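Local coordinates for protein c-di-GMP synthase (Capnocytophaga granulosa, PDB 6WT9) that synthesizes the cyclic dinucleotide second messenger c-di-GMP from GTP in a bacterial CBASS defence system against phage, at residues A[21-24]-A[25-29]; A[213-217]-A[218-222]; A[285-288]-A[289-292]. One frame throughout, in Å; residues are numbered along the deposited sequence.

How the interactions relate
All three interactions are local contacts between residues close in sequence. Interactions 1 and 3 mark the starts of helices 23-32 and 291-304, with centres about 23 Å apart. Interaction 2 closes a beta hairpin and lies on the opposite side of the chain's centre from both, with centres about 44 Å from interaction 1 and about 43 Å from interaction 3. Interactions 1 and 2 are surface contacts. Interaction 3 is partly buried and includes Y289, L291 and V292 in the interior. Interactions 1 and 3 both reach helix 40-49, through F29 in one and K288, Y289, L291 and V292 in the other. The chemistry differs: mostly backbone bonding at 21-29, an asparagine-centred turn at 213-222, and reciprocal amide capping at 285-292.

Interaction 1: A[21-24]-A[25-29]; sequences KLQE and ITTKF
Q23 O is held twice by T27. The backbone T27 N gives it a bond of 2.8 Å, nearly straight at the hydrogen (162°). The hydroxyl T27 OG1 adds a second at 3.1 Å, coming from above the carbonyl plane. This is the first turn of helix 23-32, with L22 in the N-cap position. The hydroxyl bond is the familiar threonine-to-backbone bond of helices. It depends on the first torsion of T27, which sets OG1 beside its own backbone N (chi1 -64°) and back toward the preceding turn.

The next rung, K28 N to E24 O, is an ordinary helical bond of 3.1 Å. The start of the helix is looser. L22 O receives only weak bonds from I25 N and T26 N, and it also accepts from N18 ND2 in the preceding loop.

L22 and I25 make the apolar part. Both side chains also touch Y56 of helix 54-71. T26 meets Q14 of helix 6-17, so this turn rests on two other helices. On the exposed flank, the Q23 chain bends at chi2 (60°) and brings its amide back over the turn. Q23 NE2 there lies 3.9 Å from T26 CB. On the apolar side, L22 CB meets I25 CD1 at 3.8 Å.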
ATOM      1  N   LYS A  21      -9.852 -18.782   3.353  1.00 20.49           N
ATOM      2  CA  LYS A  21      -9.408 -19.864   4.233  1.00 19.90           C
ATOM      3  C   LYS A  21      -8.803 -21.019   3.439  1.00 15.57           C
ATOM      4  O   LYS A  21      -9.089 -22.190   3.693  1.00 20.70           O
ATOM      5  CB  LYS A  21     -10.552 -20.351   5.124  1.00 21.43           C
ATOM      6  CG  LYS A  21     -11.118 -19.272   6.032  1.00 24.32           C
ATOM      7  CD  LYS A  21     -12.382 -19.740   6.731  1.00 31.99           C
ATOM      8  CE  LYS A  21     -12.954 -18.644   7.616  1.00 35.76           C
ATOM      9  NZ  LYS A  21     -14.254 -19.043   8.224  1.00 37.53           N
ATOM     10  N   LEU A  22      -7.967 -20.685   2.461  1.00 16.88           N
ATOM     11  CA  LEU A  22      -7.270 -21.702   1.686  1.00 15.61           C
ATOM     12  C   LEU A  22      -6.246 -22.395   2.575  1.00 18.07           C
ATOM     13  O   LEU A  22      -5.353 -21.743   3.127  1.00 20.17           O
ATOM     14  CB  LEU A  22      -6.601 -21.070   0.467  1.00 12.15           C
ATOM     15  CG  LEU A  22      -7.548 -20.256  -0.420  1.00 22.99           C
ATOM     16  CD1 LEU A  22      -6.824 -19.685  -1.629  1.00 22.78           C
ATOM     17  CD2 LEU A  22      -8.737 -21.103  -0.853  1.00 24.92           C
ATOM     18  N   GLN A  23      -6.382 -23.715   2.722  1.00 18.27           N
ATOM     19  CA  GLN A  23      -5.555 -24.445   3.676  1.00 18.80           C
ATOM     20  C   GLN A  23      -4.096 -24.507   3.238  1.00 21.20           C
ATOM     21  O   GLN A  23      -3.200 -24.572   4.089  1.00 15.81           O
ATOM     22  CB  GLN A  23      -6.113 -25.854   3.879  1.00 17.34           C
ATOM     23  CG  GLN A  23      -5.433 -26.633   4.989  1.00 19.45           C
ATOM     24  CD  GLN A  23      -5.555 -25.956   6.340  1.00 31.53           C
ATOM     25  OE1 GLN A  23      -6.606 -25.412   6.682  1.00 37.47           O
ATOM     26  NE2 GLN A  23      -4.476 -25.980   7.113  1.00 32.36           N
ATOM     27  N   GLU A  24      -3.835 -24.489   1.927  1.00 18.52           N
ATOM     28  CA  GLU A  24      -2.452 -24.515   1.459  1.00 15.67           C
ATOM     29  C   GLU A  24      -1.681 -23.287   1.927  1.00 15.54           C
ATOM     30  O   GLU A  24      -0.473 -23.369   2.173  1.00 17.87           O
ATOM     31  CB  GLU A  24      -2.409 -24.629  -0.067  1.00 20.41           C
ATOM     32  CG  GLU A  24      -3.055 -23.472  -0.820  1.00 38.00           C
ATOM     33  CD  GLU A  24      -4.550 -23.655  -1.030  1.00 51.68           C
ATOM     34  OE1 GLU A  24      -5.139 -24.566  -0.410  1.00 52.87           O
ATOM     35  OE2 GLU A  24      -5.133 -22.887  -1.824  1.00 52.50           O
ATOM     36  N   ILE A  25      -2.360 -22.146   2.062  1.00 17.34           N
ATOM     37  CA  ILE A  25      -1.710 -20.948   2.584  1.00 16.05           C
ATOM     38  C   ILE A  25      -1.377 -21.124   4.058  1.00 18.55           C
ATOM     39  O   ILE A  25      -0.266 -20.807   4.501  1.00 14.99           O
ATOM     40  CB  ILE A  25      -2.602 -19.717   2.348  1.00 15.30           C
ATOM     41  CG1 ILE A  25      -2.741 -19.441   0.850  1.00 18.07           C
ATOM     42  CG2 ILE A  25      -2.045 -18.503   3.082  1.00 11.21           C
ATOM     43  CD1 ILE A  25      -3.845 -18.469   0.512  1.00 21.58           C
ATOM     44  N   THR A  26      -2.330 -21.637   4.839  1.00 19.34           N
ATOM     45  CA  THR A  26      -2.103 -21.817   6.269  1.00 16.91           C
ATOM     46  C   THR A  26      -1.018 -22.853   6.530  1.00 19.27           C
ATOM     47  O   THR A  26      -0.192 -22.682   7.436  1.00 19.87           O
ATOM     48  CB  THR A  26      -3.408 -22.218   6.957  1.00 20.89           C
ATOM     49  OG1 THR A  26      -4.433 -21.276   6.617  1.00 22.69           O
ATOM     50  CG2 THR A  26      -3.229 -22.239   8.468  1.00 21.29           C
ATOM     51  N   THR A  27      -0.997 -23.930   5.742  1.00 18.43           N
ATOM     52  CA  THR A  27       0.018 -24.960   5.928  1.00 16.30           C
ATOM     53  C   THR A  27       1.408 -24.438   5.583  1.00 14.31           C
ATOM     54  O   THR A  27       2.373 -24.697   6.312  1.00 14.66           O
ATOM     55  CB  THR A  27      -0.325 -26.190   5.089  1.00 23.44           C
ATOM     56  OG1 THR A  27      -1.553 -26.757   5.562  1.00 30.61           O
ATOM     57  CG2 THR A  27       0.776 -27.237   5.186  1.00 24.05           C
ATOM     58  N   LYS A  28       1.531 -23.691   4.483  1.00 16.47           N
ATOM     59  CA  LYS A  28       2.824 -23.111   4.136  1.00 15.17           C
ATOM     60  C   LYS A  28       3.296 -22.126   5.198  1.00 14.74           C
ATOM     61  O   LYS A  28       4.504 -21.996   5.429  1.00 23.82           O
ATOM     62  CB  LYS A  28       2.746 -22.437   2.763  1.00 18.39           C
ATOM     63  CG  LYS A  28       3.871 -21.449   2.478  1.00 27.53           C
ATOM     64  CD  LYS A  28       3.969 -21.108   1.001  1.00 36.01           C
ATOM     65  CE  LYS A  28       4.741 -22.176   0.244  1.00 45.27           C
ATOM     66  NZ  LYS A  28       6.124 -22.335   0.776  1.00 51.63           N
ATOM     67  N   PHE A  29       2.366 -21.441   5.865  1.00 14.84           N
ATOM     68  CA  PHE A  29       2.740 -20.490   6.906  1.00 18.19           C
ATOM     69  C   PHE A  29       3.417 -21.196   8.076  1.00 20.41           C
ATOM     70  O   PHE A  29       4.533 -20.841   8.473  1.00 18.83           O
ATOM     71  CB  PHE A  29       1.504 -19.721   7.377  1.00 16.49           C
ATOM     72  CG  PHE A  29       1.762 -18.825   8.554  1.00 16.46           C
ATOM     73  CD1 PHE A  29       2.380 -17.597   8.386  1.00 21.31           C
ATOM     74  CD2 PHE A  29       1.379 -19.208   9.828  1.00 12.53           C
ATOM     75  CE1 PHE A  29       2.617 -16.769   9.470  1.00 15.81           C
ATOM     76  CE2 PHE A  29       1.613 -18.386  10.916  1.00 14.44           C
ATOM     77  CZ  PHE A  29       2.233 -17.163  10.734  1.00 14.47           C
TER

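Interaction 2: A[213-217]-A[218-222]; sequences QIYNK and RSNTI
N216 and R218 meet at the end of a beta hairpin, and I222, on the returning strand, packs against Q213 of strand 212-216. N216 OD1 is the polar centre of the turn. It accepts R218 NE at 3.2 Å and S219 N at 3.3 Å, both from the same face of the amide. A weak bond from R218 N at 2.9 Å closes an Asx turn. The R218 chain bends at chi2 and chi3, which folds NE back onto the amide, with the guanidinium and amide planes 54° apart.

The backbone also closes here. N216 N bonds T221 O at 2.9 Å, while N220 N reaches N216 O only weakly. N220 takes left-handed backbone angles, which help to turn the chain. S219 OG and T221 OG1 share a short hydrogen bond of 2.6 Å.

I222 CB lies 4.0 Å from Q213 CB. I222 is poorly ordered, so the position of its side chain is less certain. I222 CA also makes a CH...O contact of 3.4 Å to I214 O.

Strand 212-216 runs antiparallel to both 221-226 and 185-194. Y215 and I222 share a face of this sheet, and both touch L150 of helix 147-164. K217 NZ forms a salt bridge with E158 of the same helix.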
ATOM      1  N   GLN A 213      -0.112  13.754 -13.456  1.00 20.32           N
ATOM      2  CA  GLN A 213      -1.055  14.748 -12.960  1.00 23.74           C
ATOM      3  C   GLN A 213      -2.457  14.171 -13.079  1.00 21.29           C
ATOM      4  O   GLN A 213      -2.921  13.884 -14.188  1.00 18.38           O
ATOM      5  CB  GLN A 213      -0.928  16.061 -13.739  1.00 29.05           C
ATOM      6  CG  GLN A 213       0.461  16.684 -13.638  1.00 39.44           C
ATOM      7  CD  GLN A 213       0.616  17.935 -14.482  1.00 45.01           C
ATOM      8  OE1 GLN A 213       0.883  19.019 -13.963  1.00 49.92           O
ATOM      9  NE2 GLN A 213       0.459  17.787 -15.792  1.00 44.78           N
ATOM     10  N   ILE A 214      -3.121  13.994 -11.941  1.00 21.76           N
ATOM     11  CA  ILE A 214      -4.428  13.349 -11.901  1.00 22.57           C
ATOM     12  C   ILE A 214      -5.486  14.312 -12.418  1.00 24.57           C
ATOM     13  O   ILE A 214      -5.498  15.496 -12.062  1.00 28.21           O
ATOM     14  CB  ILE A 214      -4.751  12.883 -10.471  1.00 25.30           C
ATOM     15  CG1 ILE A 214      -3.615  12.014  -9.926  1.00 29.69           C
ATOM     16  CG2 ILE A 214      -6.078  12.137 -10.434  1.00 15.73           C
ATOM     17  CD1 ILE A 214      -3.326  10.790 -10.762  1.00 30.45           C
ATOM     18  N   TYR A 215      -6.382  13.807 -13.261  1.00 26.81           N
ATOM     19  CA  TYR A 215      -7.478  14.622 -13.762  1.00 22.41           C
ATOM     20  C   TYR A 215      -8.559  14.753 -12.697  1.00 24.34           C
ATOM     21  O   TYR A 215      -8.960  13.762 -12.078  1.00 25.99           O
ATOM     22  CB  TYR A 215      -8.066  14.023 -15.035  1.00 21.95           C
ATOM     23  CG  TYR A 215      -9.309  14.745 -15.499  1.00 22.46           C
ATOM     24  CD1 TYR A 215      -9.240  16.049 -15.969  1.00 24.60           C
ATOM     25  CD2 TYR A 215     -10.553  14.127 -15.458  1.00 23.15           C
ATOM     26  CE1 TYR A 215     -10.373  16.718 -16.390  1.00 27.24           C
ATOM     27  CE2 TYR A 215     -11.692  14.787 -15.879  1.00 23.97           C
ATOM     28  CZ  TYR A 215     -11.595  16.084 -16.343  1.00 27.02           C
ATOM     29  OH  TYR A 215     -12.723  16.750 -16.764  1.00 32.81           O
ATOM     30  N   ASN A 216      -9.030  15.977 -12.489  1.00 23.55           N
ATOM     31  CA  ASN A 216     -10.067  16.277 -11.509  1.00 27.23           C
ATOM     32  C   ASN A 216     -11.333  16.659 -12.267  1.00 34.43           C
ATOM     33  O   ASN A 216     -11.419  17.754 -12.831  1.00 35.28           O
ATOM     34  CB  ASN A 216      -9.617  17.396 -10.572  1.00 25.82           C
ATOM     35  CG  ASN A 216     -10.508  17.534  -9.355  1.00 24.09           C
ATOM     36  OD1 ASN A 216     -11.731  17.436  -9.449  1.00 19.07           O
ATOM     37  ND2 ASN A 216      -9.894  17.759  -8.199  1.00 25.78           N
ATOM     38  N   LYS A 217     -12.311  15.749 -12.279  1.00 27.07           N
ATOM     39  CA  LYS A 217     -13.563  16.009 -12.982  1.00 25.83           C
ATOM     40  C   LYS A 217     -14.309  17.193 -12.382  1.00 26.84           C
ATOM     41  O   LYS A 217     -14.992  17.928 -13.104  1.00 27.87           O
ATOM     42  CB  LYS A 217     -14.436  14.753 -12.955  1.00 29.60           C
ATOM     43  CG  LYS A 217     -15.767  14.866 -13.679  1.00 24.71           C
ATOM     44  CD  LYS A 217     -16.573  13.587 -13.504  1.00 23.82           C
ATOM     45  CE  LYS A 217     -17.900  13.650 -14.237  1.00 29.05           C
ATOM     46  NZ  LYS A 217     -18.681  12.394 -14.065  1.00 30.07           N
ATOM     47  N   ARG A 218     -14.176  17.402 -11.071  1.00 29.47           N
ATOM     48  CA  ARG A 218     -14.924  18.462 -10.405  1.00 38.39           C
ATOM     49  C   ARG A 218     -14.432  19.844 -10.822  1.00 39.62           C
ATOM     50  O   ARG A 218     -15.241  20.746 -11.070  1.00 35.17           O
ATOM     51  CB  ARG A 218     -14.829  18.281  -8.889  1.00 41.07           C
ATOM     52  CG  ARG A 218     -15.186  19.505  -8.070  1.00 46.78           C
ATOM     53  CD  ARG A 218     -13.941  20.104  -7.444  1.00 59.36           C
ATOM     54  NE  ARG A 218     -13.014  19.069  -6.992  1.00 65.66           N
ATOM     55  CZ  ARG A 218     -13.101  18.443  -5.824  1.00 69.93           C
ATOM     56  NH1 ARG A 218     -14.076  18.744  -4.978  1.00 73.05           N
ATOM     57  NH2 ARG A 218     -12.212  17.512  -5.501  1.00 71.13           N
ATOM     58  N   SER A 219     -13.117  20.029 -10.910  1.00 38.40           N
ATOM     59  CA  SER A 219     -12.547  21.315 -11.285  1.00 40.50           C
ATOM     60  C   SER A 219     -12.159  21.398 -12.754  1.00 39.97           C
ATOM     61  O   SER A 219     -11.758  22.474 -13.209  1.00 43.38           O
ATOM     62  CB  SER A 219     -11.317  21.622 -10.420  1.00 43.05           C
ATOM     63  OG  SER A 219     -10.288  20.674 -10.642  1.00 46.11           O
ATOM     64  N   ASN A 220     -12.262  20.297 -13.501  1.00 41.70           N
ATOM     65  CA  ASN A 220     -11.853  20.225 -14.904  1.00 44.44           C
ATOM     66  C   ASN A 220     -10.378  20.575 -15.094  1.00 47.40           C
ATOM     67  O   ASN A 220      -9.943  20.890 -16.206  1.00 48.18           O
ATOM     68  CB  ASN A 220     -12.735  21.118 -15.789  1.00 39.67           C
ATOM     69  CG  ASN A 220     -12.599  20.797 -17.266  1.00 35.90           C
ATOM     70  OD1 ASN A 220     -12.338  19.655 -17.644  1.00 33.74           O
ATOM     71  ND2 ASN A 220     -12.761  21.810 -18.109  1.00 39.61           N
ATOM     72  N   THR A 221      -9.592  20.525 -14.025  1.00 49.95           N
ATOM     73  CA  THR A 221      -8.165  20.803 -14.072  1.00 52.18           C
ATOM     74  C   THR A 221      -7.386  19.512 -13.846  1.00 52.04           C
ATOM     75  O   THR A 221      -7.954  18.425 -13.709  1.00 49.04           O
ATOM     76  CB  THR A 221      -7.780  21.862 -13.035  1.00 50.46           C
ATOM     77  OG1 THR A 221      -8.015  21.352 -11.715  1.00 50.40           O
ATOM     78  CG2 THR A 221      -8.596  23.131 -13.235  1.00 50.60           C
ATOM     79  N   ILE A 222      -6.064  19.645 -13.807  1.00 57.19           N
ATOM     80  CA  ILE A 222      -5.158  18.534 -13.544  1.00 61.15           C
ATOM     81  C   ILE A 222      -4.555  18.734 -12.161  1.00 62.58           C
ATOM     82  O   ILE A 222      -4.112  19.839 -11.824  1.00 64.38           O
ATOM     83  CB  ILE A 222      -4.070  18.429 -14.627  1.00 64.94           C
ATOM     84  CG1 ILE A 222      -3.490  19.807 -14.951  1.00 69.29           C
ATOM     85  CG2 ILE A 222      -4.637  17.803 -15.886  1.00 60.81           C
ATOM     86  CD1 ILE A 222      -2.148  20.082 -14.310  1.00 71.88           C
TER

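Interaction 3: A[285-288]-A[289-292]; sequences HSNK and YQLV
This is a helix-capping contact, where the loop after helix 268-276 turns into helix 291-304. N287 and Q290 exchange bonds in the pattern of a capping box. N287 OD1 accepts Q290 N at 2.9 Å, with 159° at the hydrogen. In return, Q290 OE1 accepts N287 N at 2.9 Å, with 167° at the hydrogen. Each donor is somewhat tilted from the plane of the amide it meets. The two amides lie stacked, with planes 16° apart. N287 holds CG between its backbone N and carbonyl carbon (chi1 64°), which brings OD1 to Q290 N. The backbone bonds from L291 N to N287 O and K288 O are both weak. The side-chain pair therefore supplies the straighter bonds at this entry.

K288 and Y289 run side by side and point the same way. The lysine chain is extended along one face of the ring, and CG makes a CH-pi contact over its centre. Both polar ends reach D35. K288 NZ forms a salt bridge with it and a hydrogen bond with N33. Y289 OH bonds D35 and T46, the latter on helix 40-49. L291 packs on M49 of helix 40-49 and on M249 of helix 245-259. On the loop side, S286 CB touches L291 CD2 at 3.9 Å.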
ATOM      1  N   HIS A 285      20.660  -7.684   8.648  1.00 21.64           N
ATOM      2  CA  HIS A 285      20.682  -9.097   9.006  1.00 15.18           C
ATOM      3  C   HIS A 285      19.652  -9.455  10.069  1.00 16.95           C
ATOM      4  O   HIS A 285      19.709 -10.557  10.626  1.00 25.88           O
ATOM      5  CB  HIS A 285      22.082  -9.495   9.481  1.00 16.94           C
ATOM      6  CG  HIS A 285      23.179  -9.049   8.566  1.00 22.87           C
ATOM      7  ND1 HIS A 285      23.245  -9.425   7.241  1.00 22.02           N
ATOM      8  CD2 HIS A 285      24.255  -8.257   8.786  1.00 24.45           C
ATOM      9  CE1 HIS A 285      24.313  -8.883   6.684  1.00 23.08           C
ATOM     10  NE2 HIS A 285      24.943  -8.169   7.600  1.00 23.50           N
ATOM     11  N   SER A 286      18.711  -8.562  10.355  1.00 12.98           N
ATOM     12  CA  SER A 286      17.746  -8.803  11.419  1.00 13.95           C
ATOM     13  C   SER A 286      16.718  -9.845  10.996  1.00 17.91           C
ATOM     14  O   SER A 286      16.284  -9.881   9.841  1.00 18.91           O
ATOM     15  CB  SER A 286      17.044  -7.498  11.790  1.00 16.47           C
ATOM     16  OG  SER A 286      17.988  -6.493  12.111  1.00 23.96           O
ATOM     17  N   ASN A 287      16.324 -10.697  11.941  1.00 17.04           N
ATOM     18  CA  ASN A 287      15.247 -11.638  11.677  1.00 16.99           C
ATOM     19  C   ASN A 287      13.900 -10.935  11.843  1.00 14.45           C
ATOM     20  O   ASN A 287      13.822  -9.749  12.175  1.00 16.89           O
ATOM     21  CB  ASN A 287      15.373 -12.876  12.571  1.00 13.99           C
ATOM     22  CG  ASN A 287      15.230 -12.568  14.061  1.00 21.02           C
ATOM     23  OD1 ASN A 287      14.315 -11.864  14.489  1.00 20.55           O
ATOM     24  ND2 ASN A 287      16.135 -13.121  14.860  1.00 26.85           N
ATOM     25  N   LYS A 288      12.820 -11.686  11.611  1.00 15.04           N
ATOM     26  CA  LYS A 288      11.485 -11.094  11.610  1.00 11.53           C
ATOM     27  C   LYS A 288      11.152 -10.455  12.954  1.00 11.29           C
ATOM     28  O   LYS A 288      10.588  -9.357  13.003  1.00 14.83           O
ATOM     29  CB  LYS A 288      10.446 -12.154  11.244  1.00 10.52           C
ATOM     30  CG  LYS A 288      10.606 -13.457  12.010  1.00 17.20           C
ATOM     31  CD  LYS A 288       9.604 -14.505  11.564  1.00 18.46           C
ATOM     32  CE  LYS A 288       9.835 -15.821  12.296  1.00 20.59           C
ATOM     33  NZ  LYS A 288       8.821 -16.850  11.940  1.00 31.77           N
ATOM     34  N   TYR A 289      11.506 -11.119  14.057  1.00 15.20           N
ATOM     35  CA  TYR A 289      11.147 -10.599  15.373  1.00 19.17           C
ATOM     36  C   TYR A 289      11.970  -9.367  15.732  1.00 14.36           C
ATOM     37  O   TYR A 289      11.459  -8.435  16.361  1.00 10.16           O
ATOM     38  CB  TYR A 289      11.317 -11.691  16.426  1.00 18.48           C
ATOM     39  CG  TYR A 289      10.474 -12.909  16.146  1.00 24.57           C
ATOM     40  CD1 TYR A 289       9.189 -12.781  15.635  1.00 22.57           C
ATOM     41  CD2 TYR A 289      10.967 -14.186  16.369  1.00 26.43           C
ATOM     42  CE1 TYR A 289       8.413 -13.890  15.370  1.00 21.21           C
ATOM     43  CE2 TYR A 289      10.199 -15.302  16.107  1.00 24.20           C
ATOM     44  CZ  TYR A 289       8.923 -15.148  15.608  1.00 27.04           C
ATOM     45  OH  TYR A 289       8.155 -16.256  15.343  1.00 32.00           O
ATOM     46  N   GLN A 290      13.243  -9.343  15.334  1.00 13.86           N
ATOM     47  CA  GLN A 290      14.105  -8.205  15.628  1.00 10.13           C
ATOM     48  C   GLN A 290      13.715  -6.952  14.856  1.00 16.71           C
ATOM     49  O   GLN A 290      14.214  -5.868  15.178  1.00 12.40           O
ATOM     50  CB  GLN A 290      15.559  -8.570  15.332  1.00 12.67           C
ATOM     51  CG  GLN A 290      16.096  -9.684  16.221  1.00 15.42           C
ATOM     52  CD  GLN A 290      17.345 -10.326  15.659  1.00 21.34           C
ATOM     53  OE1 GLN A 290      17.604 -10.264  14.458  1.00 19.69           O
ATOM     54  NE2 GLN A 290      18.129 -10.954  16.529  1.00 22.36           N
ATOM     55  N   LEU A 291      12.843  -7.065  13.852  1.00 12.05           N
ATOM     56  CA  LEU A 291      12.357  -5.876  13.167  1.00 10.39           C
ATOM     57  C   LEU A 291      11.458  -5.027  14.058  1.00 12.87           C
ATOM     58  O   LEU A 291      11.313  -3.826  13.802  1.00 10.76           O
ATOM     59  CB  LEU A 291      11.610  -6.270  11.891  1.00 14.52           C
ATOM     60  CG  LEU A 291      12.422  -7.032  10.842  1.00 10.31           C
ATOM     61  CD1 LEU A 291      11.545  -7.435   9.668  1.00  6.07           C
ATOM     62  CD2 LEU A 291      13.605  -6.198  10.370  1.00 12.91           C
ATOM     63  N   VAL A 292      10.866  -5.613  15.095  1.00 10.79           N
ATOM     64  CA  VAL A 292       9.965  -4.883  15.987  1.00 11.57           C
ATOM     65  C   VAL A 292      10.746  -3.877  16.831  1.00 15.84           C
ATOM     66  O   VAL A 292      10.346  -2.705  16.886  1.00 16.12           O
ATOM     67  CB  VAL A 292       9.144  -5.845  16.864  1.00  8.39           C
ATOM     68  CG1 VAL A 292       8.307  -5.066  17.869  1.00  7.41           C
ATOM     69  CG2 VAL A 292       8.255  -6.721  15.996  1.00  8.05           C
TER